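Local coordinates for protein geranyltranstransferase (Campylobacter jejuni, PDB 3NPK) that probably catalyses the condensation of geranyl diphosphate with isopentenyl diphosphate to farnesyl diphosphate, releasing pyrophosphate, in isoprenoid biosynthesis, at residues F26-G39 with R91-T105. Sequence-based numbering, arbitrary orientation.
Sequences FFNEALALMLKAGG and RRGIPTLHKSYDETT. With PPV (pyrophosphate), chain C.
R92 reaches along the C-terminal end of helix 27-37 and joins it to the bound pyrophosphate. Its chain runs extended from CG to NE, and the guanidinium divides its N-H groups. NE gives a nearly straight bond to PPV O12 (2.9 Å, 175°). NH2 bonds PPV O22 at 2.7 Å. NH1 gives a bent bond to M34 O (2.8 Å), which it meets from well above the carbonyl plane. G38 O lies over one guanidinium face without bonding. NH1 is also hydrogen-bonded to T74 OG1, which with the M34 and pyrophosphate bonds fixes the rotation of the group. K40 N and R43 NH1 also bond the pyrophosphate. A water donates to A37 O and R92 O, tying helix end to turn. R91-I94 is a type I' turn, the tip of a two-stranded hairpin in the otherwise helical polyprenyl synthetase fold. Selenomethionine M34 bends at chi2 (-55°), laying SE against R91 CG (3.6 Å) and CE by P95 O. I94 CD1 rests against A37 CB (3.5 Å) and L33 CG, and L33 CD2 meets L97 CD2. At the N-terminal end of the helix, the F26 and Y101 rings form an offset stack, centroids 4.5 Å apart and planes at 25°. A30 CB makes a CH-pi contact over a Y101 face, and T105 OG1, bonded to D102 OD1, sits at the F26 ring edge, 3.3 Å from CE1.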
loop_
_atom_site.group_PDB
_atom_site.type_symbol
_atom_site.label_atom_id
_atom_site.label_comp_id
_atom_site.label_asym_id
_atom_site.label_seq_id
_atom_site.Cartn_x
_atom_site.Cartn_y
_atom_site.Cartn_z
ATOM N N PHE A 26 15.523 -2.660 15.525
ATOM C CA PHE A 26 14.508 -3.714 15.508
ATOM C C PHE A 26 13.504 -3.683 14.373
ATOM O O PHE A 26 12.621 -4.538 14.332
ATOM C CB PHE A 26 13.748 -3.792 16.850
ATOM C CG PHE A 26 12.965 -2.548 17.201
ATOM C CD1 PHE A 26 11.790 -2.219 16.529
ATOM C CD2 PHE A 26 13.394 -1.719 18.225
ATOM C CE1 PHE A 26 11.074 -1.075 16.869
ATOM C CE2 PHE A 26 12.675 -0.588 18.572
ATOM C CZ PHE A 26 11.527 -0.257 17.887
ATOM N N PHE A 27 13.629 -2.739 13.439
ATOM C CA PHE A 27 12.595 -2.659 12.416
ATOM C C PHE A 27 12.469 -3.969 11.635
ATOM O O PHE A 27 11.357 -4.412 11.355
ATOM C CB PHE A 27 12.778 -1.462 11.479
ATOM C CG PHE A 27 11.499 -1.052 10.803
ATOM C CD1 PHE A 27 10.528 -0.347 11.509
ATOM C CD2 PHE A 27 11.247 -1.393 9.481
ATOM C CE1 PHE A 27 9.323 0.021 10.910
ATOM C CE2 PHE A 27 10.035 -1.032 8.873
ATOM C CZ PHE A 27 9.080 -0.323 9.585
ATOM N N ASN A 28 13.589 -4.596 11.276
ATOM C CA ASN A 28 13.496 -5.872 10.566
ATOM C C ASN A 28 12.804 -6.963 11.366
ATOM O O ASN A 28 11.992 -7.714 10.832
ATOM C CB ASN A 28 14.867 -6.360 10.092
ATOM C CG ASN A 28 15.430 -5.514 8.973
ATOM O OD1 ASN A 28 14.689 -4.899 8.208
ATOM N ND2 ASN A 28 16.757 -5.467 8.878
ATOM N N GLU A 29 13.151 -7.067 12.641
ATOM C CA GLU A 29 12.504 -8.039 13.506
ATOM C C GLU A 29 11.003 -7.755 13.613
ATOM O O GLU A 29 10.181 -8.681 13.585
ATOM C CB GLU A 29 13.168 -8.033 14.890
ATOM C CG GLU A 29 14.521 -8.731 14.900
ATOM C CD GLU A 29 15.689 -7.843 14.477
ATOM O OE1 GLU A 29 15.477 -6.665 14.129
ATOM O OE2 GLU A 29 16.847 -8.337 14.499
ATOM N N ALA A 30 10.644 -6.477 13.711
ATOM C CA ALA A 30 9.236 -6.102 13.806
ATOM C C ALA A 30 8.477 -6.423 12.510
ATOM O O ALA A 30 7.325 -6.850 12.550
ATOM C CB ALA A 30 9.124 -4.630 14.129
ATOM N N LEU A 31 9.128 -6.218 11.369
ATOM C CA LEU A 31 8.552 -6.591 10.068
ATOM C C LEU A 31 8.248 -8.082 10.003
ATOM O O LEU A 31 7.214 -8.500 9.471
ATOM C CB LEU A 31 9.519 -6.229 8.923
ATOM C CG LEU A 31 9.582 -4.779 8.415
ATOM C CD1 LEU A 31 10.834 -4.527 7.576
ATOM C CD2 LEU A 31 8.316 -4.428 7.608
ATOM N N ALA A 32 9.172 -8.892 10.510
ATOM C CA ALA A 32 9.060 -10.346 10.402
ATOM C C ALA A 32 8.104 -10.952 11.424
ATOM O O ALA A 32 7.521 -11.992 11.188
ATOM C CB ALA A 32 10.440 -10.986 10.550
ATOM N N LEU A 33 7.957 -10.293 12.566
ATOM C CA LEU A 33 7.353 -10.923 13.732
ATOM C C LEU A 33 5.976 -11.526 13.456
ATOM O O LEU A 33 5.731 -12.692 13.751
ATOM C CB LEU A 33 7.264 -9.905 14.872
ATOM C CG LEU A 33 6.988 -10.455 16.266
ATOM C CD1 LEU A 33 8.145 -11.359 16.700
ATOM C CD2 LEU A 33 6.784 -9.315 17.252
HETATM N N MSE A 34 5.064 -10.732 12.905
HETATM C CA MSE A 34 3.709 -11.217 12.671
HETATM C C MSE A 34 3.607 -12.177 11.503
HETATM O O MSE A 34 2.722 -13.037 11.482
HETATM C CB MSE A 34 2.732 -10.063 12.471
HETATM C CG MSE A 34 2.141 -9.530 13.736
HETATM SE SE MSE A 34 1.221 -10.868 14.891
HETATM C CE MSE A 34 1.305 -9.823 16.529
ATOM N N LEU A 35 4.504 -12.029 10.532
ATOM C CA LEU A 35 4.525 -12.940 9.394
ATOM C C LEU A 35 4.939 -14.333 9.829
ATOM O O LEU A 35 4.398 -15.332 9.348
ATOM C CB LEU A 35 5.476 -12.418 8.320
ATOM C CG LEU A 35 5.016 -11.141 7.612
ATOM C CD1 LEU A 35 6.172 -10.618 6.775
ATOM C CD2 LEU A 35 3.795 -11.440 6.734
ATOM N N LYS A 36 5.902 -14.395 10.745
ATOM C CA LYS A 36 6.431 -15.671 11.204
ATOM C C LYS A 36 5.604 -16.315 12.302
ATOM O O LYS A 36 5.635 -17.539 12.461
ATOM C CB LYS A 36 7.858 -15.490 11.716
ATOM C CG LYS A 36 8.880 -15.348 10.613
ATOM C CD LYS A 36 10.278 -15.703 11.119
ATOM C CE LYS A 36 10.914 -14.536 11.849
ATOM N NZ LYS A 36 12.120 -14.942 12.631
ATOM N N ALA A 37 4.878 -15.494 13.061
ATOM C CA ALA A 37 4.241 -15.944 14.308
ATOM C C ALA A 37 3.141 -16.954 14.049
ATOM O O ALA A 37 2.915 -17.880 14.838
ATOM C CB ALA A 37 3.677 -14.753 15.072
ATOM N N GLY A 38 2.441 -16.780 12.942
ATOM C CA GLY A 38 1.336 -17.662 12.656
ATOM C C GLY A 38 0.560 -17.184 11.463
ATOM O O GLY A 38 1.022 -16.327 10.705
ATOM N N GLY A 39 -0.636 -17.739 11.315
ATOM C CA GLY A 39 -1.464 -17.471 10.161
ATOM C C GLY A 39 -1.736 -18.784 9.463
ATOM O O GLY A 39 -0.816 -19.559 9.187
ATOM N N ARG A 91 -2.056 -11.353 19.153
ATOM C CA ARG A 91 -2.454 -11.803 17.818
ATOM C C ARG A 91 -1.529 -12.959 17.427
ATOM O O ARG A 91 -0.326 -12.891 17.648
ATOM C CB ARG A 91 -2.335 -10.652 16.812
ATOM C CG ARG A 91 -2.387 -11.058 15.328
ATOM C CD ARG A 91 -3.775 -11.428 14.876
ATOM N NE ARG A 91 -4.641 -10.259 14.809
ATOM C CZ ARG A 91 -5.861 -10.268 14.289
ATOM N NH1 ARG A 91 -6.573 -9.153 14.287
ATOM N NH2 ARG A 91 -6.367 -11.388 13.769
ATOM N N ARG A 92 -2.093 -14.023 16.870
ATOM C CA ARG A 92 -1.301 -15.178 16.434
ATOM C C ARG A 92 -0.398 -15.730 17.548
ATOM O O ARG A 92 0.705 -16.238 17.301
ATOM C CB ARG A 92 -0.497 -14.834 15.175
ATOM C CG ARG A 92 -1.377 -14.676 13.944
ATOM C CD ARG A 92 -0.623 -14.068 12.768
ATOM N NE ARG A 92 -1.419 -14.123 11.545
ATOM C CZ ARG A 92 -1.031 -13.600 10.383
ATOM N NH1 ARG A 92 0.152 -12.998 10.279
ATOM N NH2 ARG A 92 -1.820 -13.671 9.323
ATOM N N GLY A 93 -0.877 -15.632 18.781
ATOM C CA GLY A 93 -0.199 -16.272 19.894
ATOM C C GLY A 93 0.900 -15.461 20.560
ATOM O O GLY A 93 1.508 -15.916 21.524
ATOM N N ILE A 94 1.155 -14.263 20.055
ATOM C CA ILE A 94 2.175 -13.391 20.626
ATOM C C ILE A 94 1.587 -12.012 20.900
ATOM O O ILE A 94 0.501 -11.694 20.414
ATOM C CB ILE A 94 3.381 -13.248 19.670
ATOM C CG1 ILE A 94 2.944 -12.744 18.287
ATOM C CG2 ILE A 94 4.106 -14.581 19.532
ATOM C CD1 ILE A 94 4.102 -12.209 17.458
ATOM N N PRO A 95 2.293 -11.184 21.686
ATOM C CA PRO A 95 1.819 -9.804 21.851
ATOM C C PRO A 95 1.764 -9.078 20.517
ATOM O O PRO A 95 2.533 -9.360 19.606
ATOM C CB PRO A 95 2.877 -9.167 22.757
ATOM C CG PRO A 95 3.439 -10.324 23.532
ATOM C CD PRO A 95 3.454 -11.478 22.546
ATOM N N THR A 96 0.830 -8.152 20.396
ATOM C CA THR A 96 0.761 -7.318 19.207
ATOM C C THR A 96 1.973 -6.391 19.097
ATOM O O THR A 96 2.671 -6.139 20.096
ATOM C CB THR A 96 -0.531 -6.509 19.216
ATOM O OG1 THR A 96 -0.729 -5.998 20.543
ATOM C CG2 THR A 96 -1.700 -7.408 18.838
ATOM N N LEU A 97 2.245 -5.892 17.890
ATOM C CA LEU A 97 3.441 -5.066 17.681
ATOM C C LEU A 97 3.453 -3.804 18.521
ATOM O O LEU A 97 4.514 -3.329 18.918
ATOM C CB LEU A 97 3.611 -4.672 16.212
ATOM C CG LEU A 97 4.073 -5.779 15.269
ATOM C CD1 LEU A 97 4.218 -5.197 13.865
ATOM C CD2 LEU A 97 5.353 -6.439 15.753
ATOM N N HIS A 98 2.284 -3.227 18.776
ATOM C CA HIS A 98 2.295 -1.985 19.535
ATOM C C HIS A 98 2.565 -2.248 21.016
ATOM O O HIS A 98 2.945 -1.333 21.735
ATOM C CB HIS A 98 1.010 -1.177 19.325
ATOM C CG HIS A 98 -0.225 -1.898 19.737
ATOM N ND1 HIS A 98 -0.892 -2.768 18.901
ATOM C CD2 HIS A 98 -0.905 -1.902 20.907
ATOM C CE1 HIS A 98 -1.942 -3.261 19.534
ATOM N NE2 HIS A 98 -1.969 -2.753 20.755
ATOM N N LYS A 99 2.378 -3.490 21.458
ATOM C CA LYS A 99 2.738 -3.867 22.830
ATOM C C LYS A 99 4.211 -4.262 22.938
ATOM O O LYS A 99 4.891 -3.878 23.892
ATOM C CB LYS A 99 1.859 -5.020 23.309
ATOM C CG LYS A 99 0.351 -4.728 23.265
ATOM C CD LYS A 99 -0.045 -3.654 24.253
ATOM C CE LYS A 99 0.288 -4.092 25.673
ATOM N NZ LYS A 99 -0.248 -3.153 26.702
ATOM N N SER A 100 4.709 -5.036 21.977
ATOM C CA SER A 100 6.111 -5.459 22.004
ATOM C C SER A 100 7.068 -4.324 21.700
ATOM O O SER A 100 8.175 -4.271 22.257
ATOM C CB SER A 100 6.364 -6.590 21.014
ATOM O OG SER A 100 5.845 -7.803 21.517
ATOM N N TYR A 101 6.657 -3.439 20.796
ATOM C CA TYR A 101 7.472 -2.304 20.390
ATOM C C TYR A 101 6.809 -0.998 20.809
ATOM O O TYR A 101 6.944 -0.578 21.959
ATOM C CB TYR A 101 7.773 -2.379 18.893
ATOM C CG TYR A 101 8.603 -3.594 18.576
ATOM C CD1 TYR A 101 8.041 -4.720 17.985
ATOM C CD2 TYR A 101 9.957 -3.628 18.903
ATOM C CE1 TYR A 101 8.813 -5.848 17.716
ATOM C CE2 TYR A 101 10.731 -4.737 18.640
ATOM C CZ TYR A 101 10.160 -5.846 18.048
ATOM O OH TYR A 101 10.950 -6.954 17.792
ATOM N N ASP A 102 6.077 -0.374 19.902
ATOM C CA ASP A 102 5.300 0.817 20.219
ATOM C C ASP A 102 4.312 1.076 19.084
ATOM O O ASP A 102 4.347 0.392 18.066
ATOM C CB ASP A 102 6.208 2.037 20.468
ATOM C CG ASP A 102 7.233 2.262 19.363
ATOM O OD1 ASP A 102 6.889 2.119 18.191
ATOM O OD2 ASP A 102 8.396 2.601 19.662
ATOM N N GLU A 103 3.421 2.043 19.258
ATOM C CA GLU A 103 2.389 2.269 18.247
ATOM C C GLU A 103 3.000 2.719 16.943
ATOM O O GLU A 103 2.536 2.327 15.880
ATOM C CB GLU A 103 1.384 3.310 18.724
ATOM C CG GLU A 103 0.409 2.758 19.737
ATOM C CD GLU A 103 -0.580 3.797 20.194
ATOM O OE1 GLU A 103 -0.740 4.824 19.497
ATOM O OE2 GLU A 103 -1.184 3.589 21.265
ATOM N N THR A 104 4.021 3.564 17.026
ATOM C CA THR A 104 4.680 4.047 15.819
ATOM C C THR A 104 5.178 2.875 14.977
ATOM O O THR A 104 4.953 2.817 13.760
ATOM C CB THR A 104 5.857 4.968 16.159
ATOM O OG1 THR A 104 5.348 6.176 16.741
ATOM C CG2 THR A 104 6.661 5.276 14.893
ATOM N N THR A 105 5.842 1.922 15.623
ATOM C CA THR A 105 6.359 0.755 14.912
ATOM C C THR A 105 5.222 -0.052 14.274
ATOM O O THR A 105 5.322 -0.484 13.126
ATOM C CB THR A 105 7.180 -0.130 15.860
ATOM O OG1 THR A 105 8.304 0.627 16.333
ATOM C CG2 THR A 105 7.709 -1.399 15.164
HETATM O O11 PPV C . -8.347 -13.630 10.231
HETATM P P1 PPV C . -7.719 -15.120 9.904
HETATM O O21 PPV C . -8.656 -16.317 10.533
HETATM O O31 PPV C . -7.627 -15.328 8.458
HETATM O OPP PPV C . -6.286 -15.161 10.701
HETATM P P2 PPV C . -4.860 -15.821 10.237
HETATM O O12 PPV C . -3.921 -15.559 11.567
HETATM O O22 PPV C . -4.200 -14.968 9.020
HETATM O O32 PPV C . -4.977 -17.260 9.949
HETATM O O HOH W 1 2.998 -17.813 17.723
#